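Local coordinates for protein NADPH-flavin oxidoreductase (Vibrio parahaemolyticus serotype O3:K6, PDB 5UU6) that binds FMN and probably uses NADPH to reduce flavins or nitro compounds, as a nitroreductase of the flavin oxidoreductase frp family, at residues I57-Q62 / E144-P149; Q62-A67 / Y72-A77; Q116-A121 / F156-G161. One frame throughout, in Å; residues are numbered along the deposited sequence.

Contact 1: residues I57-Q62 / E144-P149; sequences IEKRSQ and ELLGLP
K59 and L145 lie alongside each other with their side chains running in opposite directions, so that the apolar part of each covers the other. K59 leaves helix 57-66 with CB pointed at the end of helix 139-145. K59 CG meets L145 CD1 at 4.1 Å. Beyond it the chain stays extended, CE passing close to the carbonyl O of L145, and K59 NZ ends 2.8 Å from L145 O in a hydrogen bond. The donor approaches at a C=O...N angle of 148°, tilted 24° from the carbonyl plane. A second acceptor for NZ is the backbone O of N182 of the second subunit. Lysine suits the place, since its methylenes pack on leucine while its ammonium spans to carbonyls at the subunit boundary. The other branch of L145, CD2, rests 4.0 Å from CB of Q62, one helical turn after K59; CG of L145 anti to its own N (chi1 177°) spreads both methyls over the facing helix. Just beyond, G147 takes a positive phi, which glycine adopts easily, and the helix closes in a Schellman motif, beside which the lysine takes up a carbonyl of the last turn.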
ATOM      1  N   ILE A  57     -13.951  -9.378  22.473  1.00 35.02           N
ATOM      2  CA  ILE A  57     -13.289  -8.382  23.312  1.00 32.01           C
ATOM      3  C   ILE A  57     -12.029  -8.946  23.990  1.00 30.12           C
ATOM      4  O   ILE A  57     -11.075  -8.200  24.243  1.00 24.61           O
ATOM      5  CB  ILE A  57     -14.289  -7.797  24.330  1.00 40.50           C
ATOM      6  CG1 ILE A  57     -14.834  -8.867  25.254  1.00 47.36           C
ATOM      7  CG2 ILE A  57     -15.494  -7.151  23.617  1.00 40.85           C
ATOM      8  CD1 ILE A  57     -15.995  -8.345  26.117  1.00 53.41           C
ATOM      9  N   GLU A  58     -11.990 -10.241  24.308  1.00 25.38           N
ATOM     10  CA  GLU A  58     -10.751 -10.799  24.860  1.00 31.86           C
ATOM     11  C   GLU A  58      -9.611 -10.768  23.835  1.00 29.98           C
ATOM     12  O   GLU A  58      -8.460 -10.480  24.187  1.00 29.44           O
ATOM     13  CB  GLU A  58     -10.978 -12.224  25.358  1.00 30.10           C
ATOM     14  N   LYS A  59      -9.898 -11.095  22.568  1.00 28.97           N
ATOM     15  CA  LYS A  59      -8.863 -10.978  21.538  1.00 28.69           C
ATOM     16  C   LYS A  59      -8.467  -9.525  21.328  1.00 22.49           C
ATOM     17  O   LYS A  59      -7.296  -9.219  21.105  1.00 25.62           O
ATOM     18  CB  LYS A  59      -9.329 -11.593  20.218  1.00 27.20           C
ATOM     19  CG  LYS A  59      -9.543 -13.093  20.254  1.00 31.59           C
ATOM     20  CD  LYS A  59      -9.815 -13.576  18.841  1.00 28.74           C
ATOM     21  CE  LYS A  59      -9.555 -15.044  18.677  1.00 34.62           C
ATOM     22  NZ  LYS A  59      -9.158 -15.341  17.284  1.00 38.25           N
ATOM     23  N   ARG A  60      -9.437  -8.618  21.367  1.00 25.76           N
ATOM     24  CA  ARG A  60      -9.121  -7.201  21.309  1.00 19.78           C
ATOM     25  C   ARG A  60      -8.141  -6.816  22.412  1.00 20.15           C
ATOM     26  O   ARG A  60      -7.149  -6.124  22.160  1.00 19.31           O
ATOM     27  CB  ARG A  60     -10.424  -6.390  21.405  1.00 20.39           C
ATOM     28  CG  ARG A  60     -10.354  -5.069  20.681  1.00 29.24           C
ATOM     29  CD  ARG A  60     -10.243  -5.192  19.139  1.00 22.82           C
ATOM     30  NE  ARG A  60     -11.555  -4.968  18.502  1.00 20.05           N
ATOM     31  CZ  ARG A  60     -12.224  -3.815  18.546  1.00 23.78           C
ATOM     32  NH1 ARG A  60     -11.708  -2.749  19.161  1.00 18.36           N
ATOM     33  NH2 ARG A  60     -13.406  -3.720  17.948  1.00 25.54           N
ATOM     34  N   SER A  61      -8.380  -7.295  23.635  1.00 21.54           N
ATOM     35  CA  SER A  61      -7.460  -7.032  24.736  1.00 22.11           C
ATOM     36  C   SER A  61      -6.070  -7.579  24.440  1.00 21.44           C
ATOM     37  O   SER A  61      -5.061  -6.895  24.640  1.00 25.84           O
ATOM     38  CB  SER A  61      -7.989  -7.665  26.025  1.00 23.85           C
ATOM     39  OG  SER A  61      -7.327  -7.076  27.099  1.00 39.47           O
ATOM     40  N   GLN A  62      -6.006  -8.837  24.006  0.53 21.43           N
ATOM     41  CA  GLN A  62      -4.725  -9.454  23.678  0.53 20.93           C
ATOM     42  C   GLN A  62      -4.015  -8.672  22.586  0.53 20.18           C
ATOM     43  O   GLN A  62      -2.814  -8.386  22.690  0.53 19.12           O
ATOM     44  CB  GLN A  62      -4.947 -10.900  23.245  0.53 21.24           C
ATOM     45  CG  GLN A  62      -5.182 -11.836  24.419  0.53 27.62           C
ATOM     46  CD  GLN A  62      -3.926 -11.998  25.264  0.53 28.53           C
ATOM     47  OE1 GLN A  62      -3.000 -12.725  24.889  0.53 28.77           O
ATOM     48  NE2 GLN A  62      -3.880 -11.302  26.405  0.53 24.16           N
ATOM     49  N   GLU A 144      -0.779 -16.569  15.709  1.00 19.28           N
ATOM     50  CA  GLU A 144      -1.398 -17.718  16.362  1.00 19.68           C
ATOM     51  C   GLU A 144      -2.765 -17.340  16.924  1.00 33.75           C
ATOM     52  O   GLU A 144      -3.702 -18.141  16.890  1.00 20.92           O
ATOM     53  CB  GLU A 144      -0.476 -18.267  17.467  1.00 21.09           C
ATOM     54  CG  GLU A 144       0.891 -18.734  16.919  1.00 33.32           C
ATOM     55  CD  GLU A 144       1.975 -18.950  17.981  1.00 41.20           C
ATOM     56  OE1 GLU A 144       3.123 -19.292  17.595  1.00 39.34           O
ATOM     57  OE2 GLU A 144       1.682 -18.788  19.197  1.00 47.78           O
ATOM     58  N   LEU A 145      -2.898 -16.120  17.445  1.00 19.41           N
ATOM     59  CA  LEU A 145      -4.165 -15.711  18.036  1.00 21.41           C
ATOM     60  C   LEU A 145      -5.284 -15.661  16.991  1.00 20.83           C
ATOM     61  O   LEU A 145      -6.433 -15.978  17.300  1.00 21.91           O
ATOM     62  CB  LEU A 145      -3.982 -14.344  18.720  1.00 25.26           C
ATOM     63  CG  LEU A 145      -5.232 -13.707  19.337  1.00 27.16           C
ATOM     64  CD1 LEU A 145      -5.680 -14.405  20.680  1.00 30.43           C
ATOM     65  CD2 LEU A 145      -5.124 -12.214  19.493  1.00 22.27           C
ATOM     66  N   LEU A 146      -4.971 -15.293  15.747  1.00 21.24           N
ATOM     67  CA  LEU A 146      -5.991 -15.183  14.709  1.00 21.80           C
ATOM     68  C   LEU A 146      -6.139 -16.461  13.898  1.00 22.65           C
ATOM     69  O   LEU A 146      -6.912 -16.467  12.934  1.00 19.83           O
ATOM     70  CB  LEU A 146      -5.682 -14.021  13.762  1.00 13.91           C
ATOM     71  CG  LEU A 146      -5.572 -12.644  14.427  1.00 23.53           C
ATOM     72  CD1 LEU A 146      -5.221 -11.569  13.412  1.00 20.03           C
ATOM     73  CD2 LEU A 146      -6.827 -12.253  15.190  1.00 19.44           C
ATOM     74  N   GLY A 147      -5.409 -17.517  14.257  1.00 25.16           N
ATOM     75  CA  GLY A 147      -5.500 -18.807  13.586  1.00 22.61           C
ATOM     76  C   GLY A 147      -5.088 -18.795  12.129  1.00 26.90           C
ATOM     77  O   GLY A 147      -5.716 -19.477  11.307  1.00 22.62           O
ATOM     78  N   LEU A 148      -4.023 -18.018  11.775  1.00 20.68           N
ATOM     79  CA  LEU A 148      -3.694 -17.945  10.352  1.00 25.18           C
ATOM     80  C   LEU A 148      -3.012 -19.232   9.884  1.00 27.31           C
ATOM     81  O   LEU A 148      -2.131 -19.755  10.576  1.00 26.33           O
ATOM     82  CB  LEU A 148      -2.784 -16.762  10.070  1.00 21.00           C
ATOM     83  CG  LEU A 148      -3.301 -15.411  10.548  1.00 21.44           C
ATOM     84  CD1 LEU A 148      -2.261 -14.386  10.168  1.00 24.58           C
ATOM     85  CD2 LEU A 148      -4.635 -15.118   9.870  1.00 15.23           C
ATOM     86  N   PRO A 149      -3.386 -19.748   8.711  1.00 19.54           N
ATOM     87  CA  PRO A 149      -2.685 -20.895   8.128  1.00 23.59           C
ATOM     88  C   PRO A 149      -1.354 -20.496   7.490  1.00 21.95           C
ATOM     89  O   PRO A 149      -0.959 -19.335   7.446  1.00 21.77           O
ATOM     90  CB  PRO A 149      -3.663 -21.389   7.059  1.00 23.04           C
ATOM     91  CG  PRO A 149      -4.340 -20.135   6.584  1.00 19.55           C
ATOM     92  CD  PRO A 149      -4.464 -19.259   7.833  1.00 23.10           C
TER

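Contact 2: residues Q62-A67 / Y72-A77. With FMN (flavin mononucleotide), chain E.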
ATOM      1  N   GLN A  62      -6.006  -8.837  24.006  0.53 21.43           N
ATOM      2  CA  GLN A  62      -4.725  -9.454  23.678  0.53 20.93           C
ATOM      3  C   GLN A  62      -4.015  -8.672  22.586  0.53 20.18           C
ATOM      4  O   GLN A  62      -2.814  -8.386  22.690  0.53 19.12           O
ATOM      5  CB  GLN A  62      -4.947 -10.900  23.245  0.53 21.24           C
ATOM      6  CG  GLN A  62      -5.182 -11.836  24.419  0.53 27.62           C
ATOM      7  CD  GLN A  62      -3.926 -11.998  25.264  0.53 28.53           C
ATOM      8  OE1 GLN A  62      -3.000 -12.725  24.889  0.53 28.77           O
ATOM      9  NE2 GLN A  62      -3.880 -11.302  26.405  0.53 24.16           N
ATOM     10  N   LEU A  63      -4.754  -8.290  21.541  1.00 18.60           N
ATOM     11  CA  LEU A  63      -4.139  -7.574  20.424  1.00 23.03           C
ATOM     12  C   LEU A  63      -3.624  -6.229  20.887  1.00 22.82           C
ATOM     13  O   LEU A  63      -2.562  -5.765  20.445  1.00 21.51           O
ATOM     14  CB  LEU A  63      -5.147  -7.412  19.283  1.00 17.38           C
ATOM     15  CG  LEU A  63      -5.412  -8.717  18.507  1.00 22.00           C
ATOM     16  CD1 LEU A  63      -6.652  -8.626  17.664  1.00 16.44           C
ATOM     17  CD2 LEU A  63      -4.205  -9.107  17.628  1.00 20.54           C
ATOM     18  N   ALA A  64      -4.370  -5.587  21.787  1.00 19.03           N
ATOM     19  CA  ALA A  64      -3.902  -4.335  22.347  1.00 21.28           C
ATOM     20  C   ALA A  64      -2.535  -4.525  22.985  1.00 24.07           C
ATOM     21  O   ALA A  64      -1.615  -3.726  22.765  1.00 25.83           O
ATOM     22  CB  ALA A  64      -4.924  -3.815  23.371  1.00 19.95           C
ATOM     23  N   LYS A  65      -2.394  -5.582  23.795  1.00 25.49           N
ATOM     24  CA  LYS A  65      -1.115  -5.877  24.432  1.00 26.06           C
ATOM     25  C   LYS A  65      -0.021  -6.117  23.395  1.00 28.04           C
ATOM     26  O   LYS A  65       1.054  -5.510  23.469  1.00 22.29           O
ATOM     27  CB  LYS A  65      -1.258  -7.087  25.366  1.00 26.21           C
ATOM     28  CG  LYS A  65       0.056  -7.610  25.899  1.00 33.13           C
ATOM     29  CD  LYS A  65      -0.137  -8.560  27.105  1.00 37.15           C
ATOM     30  N   PHE A  66      -0.288  -6.999  22.417  1.00 18.06           N
ATOM     31  CA  PHE A  66       0.711  -7.384  21.420  1.00 18.82           C
ATOM     32  C   PHE A  66       1.156  -6.213  20.535  1.00 22.33           C
ATOM     33  O   PHE A  66       2.278  -6.228  20.000  1.00 22.26           O
ATOM     34  CB  PHE A  66       0.160  -8.505  20.535  1.00 23.97           C
ATOM     35  CG  PHE A  66       0.021  -9.817  21.225  1.00 25.17           C
ATOM     36  CD1 PHE A  66       0.914 -10.188  22.224  1.00 23.08           C
ATOM     37  CD2 PHE A  66      -0.971 -10.707  20.855  1.00 24.84           C
ATOM     38  CE1 PHE A  66       0.802 -11.407  22.869  1.00 24.67           C
ATOM     39  CE2 PHE A  66      -1.073 -11.942  21.498  1.00 25.64           C
ATOM     40  CZ  PHE A  66      -0.184 -12.283  22.505  1.00 24.35           C
ATOM     41  N   ALA A  67       0.296  -5.222  20.343  1.00 17.69           N
ATOM     42  CA  ALA A  67       0.603  -4.028  19.550  1.00 20.52           C
ATOM     43  C   ALA A  67       1.503  -3.064  20.303  1.00 25.26           C
ATOM     44  O   ALA A  67       1.910  -2.035  19.737  1.00 21.72           O
ATOM     45  CB  ALA A  67      -0.686  -3.297  19.154  1.00 18.96           C
ATOM     46  N   TYR A  72      -6.043   2.093  22.213  1.00 21.64           N
ATOM     47  CA  TYR A  72      -7.089   2.366  21.237  1.00 17.89           C
ATOM     48  C   TYR A  72      -7.365   1.151  20.372  1.00 26.34           C
ATOM     49  O   TYR A  72      -8.426   1.073  19.747  1.00 25.46           O
ATOM     50  CB  TYR A  72      -6.730   3.596  20.373  1.00 20.48           C
ATOM     51  CG  TYR A  72      -5.252   3.838  20.151  1.00 19.69           C
ATOM     52  CD1 TYR A  72      -4.496   4.527  21.108  1.00 24.02           C
ATOM     53  CD2 TYR A  72      -4.610   3.408  18.984  1.00 22.05           C
ATOM     54  CE1 TYR A  72      -3.143   4.721  20.943  1.00 21.64           C
ATOM     55  CE2 TYR A  72      -3.250   3.638  18.788  1.00 17.22           C
ATOM     56  CZ  TYR A  72      -2.536   4.307  19.770  1.00 23.94           C
ATOM     57  OH  TYR A  72      -1.191   4.510  19.597  1.00 24.85           O
ATOM     58  N   VAL A  73      -6.459   0.172  20.360  1.00 22.19           N
ATOM     59  CA  VAL A  73      -6.809  -1.091  19.732  1.00 25.18           C
ATOM     60  C   VAL A  73      -8.075  -1.655  20.372  1.00 30.24           C
ATOM     61  O   VAL A  73      -8.968  -2.179  19.684  1.00 29.92           O
ATOM     62  CB  VAL A  73      -5.633  -2.078  19.824  1.00 20.15           C
ATOM     63  CG1 VAL A  73      -6.090  -3.446  19.387  1.00 17.23           C
ATOM     64  CG2 VAL A  73      -4.432  -1.595  18.972  1.00 20.20           C
ATOM     65  N   GLU A  74      -8.183  -1.521  21.703  1.00 27.47           N
ATOM     66  CA  GLU A  74      -9.285  -2.103  22.461  1.00 31.61           C
ATOM     67  C   GLU A  74     -10.512  -1.196  22.439  1.00 32.27           C
ATOM     68  O   GLU A  74     -11.647  -1.677  22.350  1.00 38.58           O
ATOM     69  CB  GLU A  74      -8.802  -2.392  23.894  1.00 33.47           C
ATOM     70  CG  GLU A  74      -9.784  -3.122  24.776  1.00 43.07           C
ATOM     71  CD  GLU A  74      -9.136  -3.737  26.033  1.00 45.21           C
ATOM     72  OE1 GLU A  74      -7.958  -3.427  26.334  1.00 43.65           O
ATOM     73  OE2 GLU A  74      -9.821  -4.544  26.708  1.00 46.31           O
ATOM     74  N   SER A  75     -10.308   0.111  22.461  1.00 27.10           N
ATOM     75  CA  SER A  75     -11.413   1.043  22.504  1.00 30.82           C
ATOM     76  C   SER A  75     -11.969   1.395  21.124  1.00 26.20           C
ATOM     77  O   SER A  75     -13.067   1.947  21.053  1.00 22.75           O
ATOM     78  CB  SER A  75     -10.985   2.325  23.228  1.00 34.24           C
ATOM     79  OG  SER A  75     -10.146   3.101  22.392  1.00 41.28           O
ATOM     80  N   ALA A  76     -11.296   1.068  20.027  1.00 23.30           N
ATOM     81  CA  ALA A  76     -11.884   1.423  18.736  1.00 20.59           C
ATOM     82  C   ALA A  76     -13.185   0.666  18.499  1.00 26.92           C
ATOM     83  O   ALA A  76     -13.360  -0.477  18.941  1.00 26.43           O
ATOM     84  CB  ALA A  76     -10.929   1.127  17.587  1.00 20.63           C
ATOM     85  N   ALA A  77     -14.090   1.316  17.755  1.00 19.69           N
ATOM     86  CA  ALA A  77     -15.340   0.677  17.371  1.00 24.93           C
ATOM     87  C   ALA A  77     -15.080  -0.590  16.573  1.00 25.10           C
ATOM     88  O   ALA A  77     -15.702  -1.630  16.825  1.00 22.01           O
ATOM     89  CB  ALA A  77     -16.202   1.654  16.567  1.00 19.20           C
TER
HETATM   90  N1  FMN E 301       0.336   4.901  14.755  1.00 23.98           N
HETATM   91  C2  FMN E 301       0.323   4.422  16.055  1.00 26.96           C
HETATM   92  O2  FMN E 301       0.020   5.196  16.969  1.00 23.59           O
HETATM   93  N3  FMN E 301       0.636   3.097  16.328  1.00 19.83           N
HETATM   94  C4  FMN E 301       0.963   2.225  15.297  1.00 20.85           C
HETATM   95  O4  FMN E 301       1.240   1.034  15.541  1.00 17.56           O
HETATM   96  C4A FMN E 301       1.001   2.716  13.975  1.00 24.55           C
HETATM   97  N5  FMN E 301       1.332   1.900  12.904  1.00 21.98           N
HETATM   98  C5A FMN E 301       1.313   2.352  11.603  1.00 14.85           C
HETATM   99  C6  FMN E 301       1.608   1.491  10.550  1.00 18.96           C
HETATM  100  C7  FMN E 301       1.579   1.985   9.239  1.00 13.37           C
HETATM  101  C7M FMN E 301       1.898   1.086   8.065  1.00 15.46           C
HETATM  102  C8  FMN E 301       1.274   3.306   8.983  1.00 16.56           C
HETATM  103  C8M FMN E 301       1.278   3.818   7.553  1.00 10.47           C
HETATM  104  C9  FMN E 301       0.977   4.187  10.037  1.00 18.11           C
HETATM  105  C9A FMN E 301       1.003   3.699  11.349  1.00 18.56           C
HETATM  106  N10 FMN E 301       0.683   4.531  12.420  1.00 20.56           N
HETATM  107  C10 FMN E 301       0.667   4.044  13.716  1.00 24.22           C
HETATM  108  C1' FMN E 301       0.308   5.965  12.218  1.00 18.63           C
HETATM  109  C2' FMN E 301       1.567   6.826  12.067  1.00 17.04           C
HETATM  110  O2' FMN E 301       2.162   7.006  13.336  1.00 22.04           O
HETATM  111  C3' FMN E 301       1.132   8.138  11.423  1.00 21.02           C
HETATM  112  O3' FMN E 301       0.707   7.931  10.083  1.00 16.84           O
HETATM  113  C4' FMN E 301       2.103   9.307  11.514  1.00 23.77           C
HETATM  114  O4' FMN E 301       2.940   9.236  12.628  1.00 29.30           O
HETATM  115  C5' FMN E 301       1.182  10.349  12.034  1.00 31.18           C
HETATM  116  O5' FMN E 301       0.826  11.201  11.020  1.00 27.48           O
HETATM  117  P   FMN E 301      -0.725  11.378  10.637  1.00 26.67           P
HETATM  118  O1P FMN E 301      -1.563  12.005  11.742  1.00 34.60           O
HETATM  119  O2P FMN E 301      -0.662  12.390   9.525  1.00 21.90           O
HETATM  120  O3P FMN E 301      -1.334  10.061  10.173  1.00 30.46           O
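The last turns of helix 57-66 come up against the single short turn 72-75, with the CA atoms of A64 and V73 only 5.1 Å apart. Such closeness is possible because A64 offers nothing larger than a methyl: its CB lies 4.0 Å from CB of V73 and 4.2 Å from CB of E74. V73 carries most of the contact from its side. V73 CG1, anti to the backbone N (chi1 170°), reaches over the backbone of the facing helix to 3.6 Å from A64 N and also touches CB of L63. V73 CG2 lies 4.1 Å from A67 CB. A branched residue suits this place because its two methyls can meet different residues of the facing helix: L63 and A64 on one branch, A67 on the other. Two consecutive helices joined by a four-residue loop fold against each other here, with backbone hydrogen bonding between A64 and Q70 inside the connection, and one face of the pair borders the flavin pocket. From that side Y72, whose CB points away from helix 57-66, sends its ring toward the isoalloxazine, and Y72 OH stands 3.0 Å from FMN O2. Q70, held by A67 O through NE2, is a weak hydrogen-bond partner of the same hydroxyl and is itself hydrogen-bonded to the flavin. Tyrosine fits here because a flat ring can pack against V130, I132 and C159 while its phenol extends to the pyrimidine end of the cofactor. E74, exposed, meets A64 CB mainly through its CB, its chain extended beyond CG.

Contact 3: residues Q116-A121 / F156-G161; sequences QNCLLA and FGMCLG
Helix 101-124 packs on the central antiparallel sheet of the nitroreductase fold, and this contact joins its 116-121 portion to strand 152-161, an inner strand of that sheet. The two short segments run almost the same way, at 14° to each other, with axes 10.1 Å apart; the CA atoms of L119 and L160 face each other at 7.9 Å. Selenomethionine M158 does most to fill the gap. Its chain is extended through CG (chi1 177°) and chi2, which carries M158 SE to 4.0 Å from L119 CB; a bend at the last torsion (chi3 61°) then swings CE aside to CB of C118. M158 CE and C118 CB are 3.5 Å apart, tighter than an ordinary van der Waals contact. The long, unbranched side chain suits a space between sheet and helix because its end can turn to follow the helix surface. Two residues on, on the same face of the strand, L160 lays CD2 4.2 Å from CD1 of L119, the two leucines crossing obliquely. L119 thus meets both strand residues. All four residues are buried and meet through apolar groups, as expected of a helix-sheet interface. C118 touches F82 of strand 78-85 and L119 touches Y131 of strand 128-132, so the helix lies over the strands on both sides of 152-161; M158 itself packs on L80 and F82. C159, pointing to the other face of the sheet, packs against V130 and A76, while the far side of the helix meets the second subunit, where Q116 and N117 bond to N117 and Q116 of that chain.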
ATOM      1  N   GLN A 116      -5.949   1.752   2.500  1.00 10.02           N
ATOM      2  CA  GLN A 116      -6.153   3.193   2.349  1.00 15.36           C
ATOM      3  C   GLN A 116      -7.524   3.482   1.752  1.00 14.92           C
ATOM      4  O   GLN A 116      -8.151   4.487   2.108  1.00 18.02           O
ATOM      5  CB  GLN A 116      -5.018   3.795   1.501  1.00 15.94           C
ATOM      6  CG  GLN A 116      -5.083   5.343   1.362  1.00 13.38           C
ATOM      7  CD  GLN A 116      -5.024   6.117   2.678  1.00 11.39           C
ATOM      8  OE1 GLN A 116      -4.614   5.587   3.741  1.00 10.95           O
ATOM      9  NE2 GLN A 116      -5.444   7.390   2.624  1.00 12.80           N
ATOM     10  N   ASN A 117      -8.023   2.598   0.880  1.00  8.99           N
ATOM     11  CA  ASN A 117      -9.414   2.720   0.448  1.00 11.49           C
ATOM     12  C   ASN A 117     -10.345   2.643   1.644  1.00 12.14           C
ATOM     13  O   ASN A 117     -11.278   3.440   1.762  1.00 10.47           O
ATOM     14  CB  ASN A 117      -9.805   1.627  -0.546  1.00  9.75           C
ATOM     15  CG  ASN A 117      -9.608   2.043  -2.006  1.00 13.94           C
ATOM     16  OD1 ASN A 117      -8.998   3.077  -2.305  1.00 12.20           O
ATOM     17  ND2 ASN A 117     -10.079   1.192  -2.925  1.00 10.80           N
ATOM     18  N   CYS A 118     -10.145   1.642   2.516  1.00 14.94           N
ATOM     19  CA  CYS A 118     -11.005   1.524   3.688  1.00 10.51           C
ATOM     20  C   CYS A 118     -10.935   2.782   4.538  1.00 15.74           C
ATOM     21  O   CYS A 118     -11.973   3.316   4.956  1.00 14.36           O
ATOM     22  CB  CYS A 118     -10.644   0.298   4.543  1.00 18.42           C
ATOM     23  SG  CYS A 118     -10.891  -1.337   3.744  1.00 18.67           S
ATOM     24  N   LEU A 119      -9.722   3.261   4.823  1.00 10.11           N
ATOM     25  CA  LEU A 119      -9.585   4.401   5.728  1.00 18.18           C
ATOM     26  C   LEU A 119     -10.178   5.664   5.123  1.00 19.41           C
ATOM     27  O   LEU A 119     -10.928   6.381   5.796  1.00 11.98           O
ATOM     28  CB  LEU A 119      -8.122   4.648   6.118  1.00 14.25           C
ATOM     29  CG  LEU A 119      -7.865   5.836   7.064  1.00 14.74           C
ATOM     30  CD1 LEU A 119      -8.616   5.749   8.392  1.00 16.99           C
ATOM     31  CD2 LEU A 119      -6.374   5.919   7.340  1.00 11.33           C
ATOM     32  N   LEU A 120      -9.876   5.948   3.850  1.00 13.69           N
ATOM     33  CA  LEU A 120     -10.470   7.132   3.226  1.00 14.69           C
ATOM     34  C   LEU A 120     -11.980   7.042   3.196  1.00 17.67           C
ATOM     35  O   LEU A 120     -12.680   8.058   3.362  1.00 15.45           O
ATOM     36  CB  LEU A 120      -9.937   7.316   1.802  1.00 17.26           C
ATOM     37  CG  LEU A 120      -8.588   8.025   1.736  1.00 26.70           C
ATOM     38  CD1 LEU A 120      -8.072   7.948   0.324  1.00 29.83           C
ATOM     39  CD2 LEU A 120      -8.696   9.477   2.186  1.00 28.40           C
ATOM     40  N   ALA A 121     -12.510   5.850   2.914  1.00 12.61           N
ATOM     41  CA  ALA A 121     -13.948   5.702   2.938  1.00 17.54           C
ATOM     42  C   ALA A 121     -14.481   6.058   4.326  1.00 15.52           C
ATOM     43  O   ALA A 121     -15.421   6.840   4.463  1.00 18.07           O
ATOM     44  CB  ALA A 121     -14.329   4.277   2.533  1.00 12.34           C
ATOM     45  N   PHE A 156      -0.488  -5.361   9.240  1.00 12.61           N
ATOM     46  CA  PHE A 156      -0.797  -4.257  10.155  1.00 10.68           C
ATOM     47  C   PHE A 156      -2.281  -4.299  10.477  1.00 13.92           C
ATOM     48  O   PHE A 156      -3.089  -4.931   9.779  1.00 13.02           O
ATOM     49  CB  PHE A 156      -0.437  -2.886   9.546  1.00 10.49           C
ATOM     50  CG  PHE A 156      -1.090  -2.657   8.214  1.00 12.63           C
ATOM     51  CD1 PHE A 156      -2.380  -2.133   8.142  1.00 13.60           C
ATOM     52  CD2 PHE A 156      -0.458  -3.054   7.033  1.00 13.86           C
ATOM     53  CE1 PHE A 156      -3.027  -1.973   6.894  1.00 10.25           C
ATOM     54  CE2 PHE A 156      -1.102  -2.893   5.773  1.00 11.14           C
ATOM     55  CZ  PHE A 156      -2.389  -2.350   5.718  1.00 11.08           C
ATOM     56  N   GLY A 157      -2.645  -3.588  11.529  1.00 12.76           N
ATOM     57  CA  GLY A 157      -4.031  -3.432  11.890  1.00 11.15           C
ATOM     58  C   GLY A 157      -4.508  -2.028  11.571  1.00 11.32           C
ATOM     59  O   GLY A 157      -3.789  -1.178  11.061  1.00 11.14           O
HETATM   60  N   MSE A 158      -5.767  -1.810  11.881  1.00 14.74           N
HETATM   61  CA  MSE A 158      -6.403  -0.551  11.576  1.00 15.65           C
HETATM   62  C   MSE A 158      -7.545  -0.342  12.575  1.00 20.93           C
HETATM   63  O   MSE A 158      -8.452  -1.176  12.657  1.00 16.17           O
HETATM   64  CB  MSE A 158      -6.949  -0.535  10.178  1.00 13.12           C
HETATM   65  CG  MSE A 158      -7.672   0.777   9.940  1.00 13.90           C
HETATM   66 SE   MSE A 158      -8.099   1.195   8.092  0.67 22.10          SE
HETATM   67  CE  MSE A 158      -9.230  -0.272   7.680  1.00 31.77           C
ATOM     68  N   CYS A 159      -7.473   0.731  13.366  1.00 13.75           N
ATOM     69  CA  CYS A 159      -8.595   1.121  14.235  1.00 15.85           C
ATOM     70  C   CYS A 159      -9.508   2.063  13.470  1.00 13.45           C
ATOM     71  O   CYS A 159      -9.041   2.888  12.684  1.00 14.56           O
ATOM     72  CB  CYS A 159      -8.134   1.838  15.511  1.00 14.23           C
ATOM     73  SG  CYS A 159      -6.877   1.017  16.525  1.00 20.39           S
ATOM     74  N   LEU A 160     -10.812   1.935  13.710  1.00 16.78           N
ATOM     75  CA  LEU A 160     -11.816   2.845  13.190  1.00 16.60           C
ATOM     76  C   LEU A 160     -12.841   3.137  14.269  1.00 15.15           C
ATOM     77  O   LEU A 160     -13.169   2.271  15.091  1.00 15.28           O
ATOM     78  CB  LEU A 160     -12.548   2.284  11.964  1.00 16.93           C
ATOM     79  CG  LEU A 160     -11.667   1.807  10.815  1.00 14.11           C
ATOM     80  CD1 LEU A 160     -12.407   0.877   9.864  1.00 17.35           C
ATOM     81  CD2 LEU A 160     -11.323   3.054  10.071  1.00 13.12           C
ATOM     82  N   GLY A 161     -13.360   4.361  14.242  1.00 15.59           N
ATOM     83  CA  GLY A 161     -14.379   4.739  15.198  1.00 16.46           C
ATOM     84  C   GLY A 161     -14.765   6.178  14.997  1.00 17.95           C
ATOM     85  O   GLY A 161     -14.271   6.862  14.088  1.00 17.26           O
TER

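How the contacts relate
Contacts 1 and 2 share helix 57-66 and Q62, and their centres lie about 11 Å apart, with contact 2 nested inside the loop that contact 1 closes. R60, turned away from 144-149, joins them: its NH1 is 2.8 Å from A76 O and also 2.8 Å from V73 O, probable hydrogen bonds. Contact 2 meets contact 3 at strand 152-161, on the face turned away from helix 101-124, where A76 CB lies 3.6 Å from C159 CB. Contacts 1 and 3 do not touch, their nearest atoms being about 7 Å apart, yet both reach the second subunit. The FMN is contacted directly by Y72 in contact 2; in contact 3, the side chain of L119 stays about 7 Å from it, whereas contact 1 is remote.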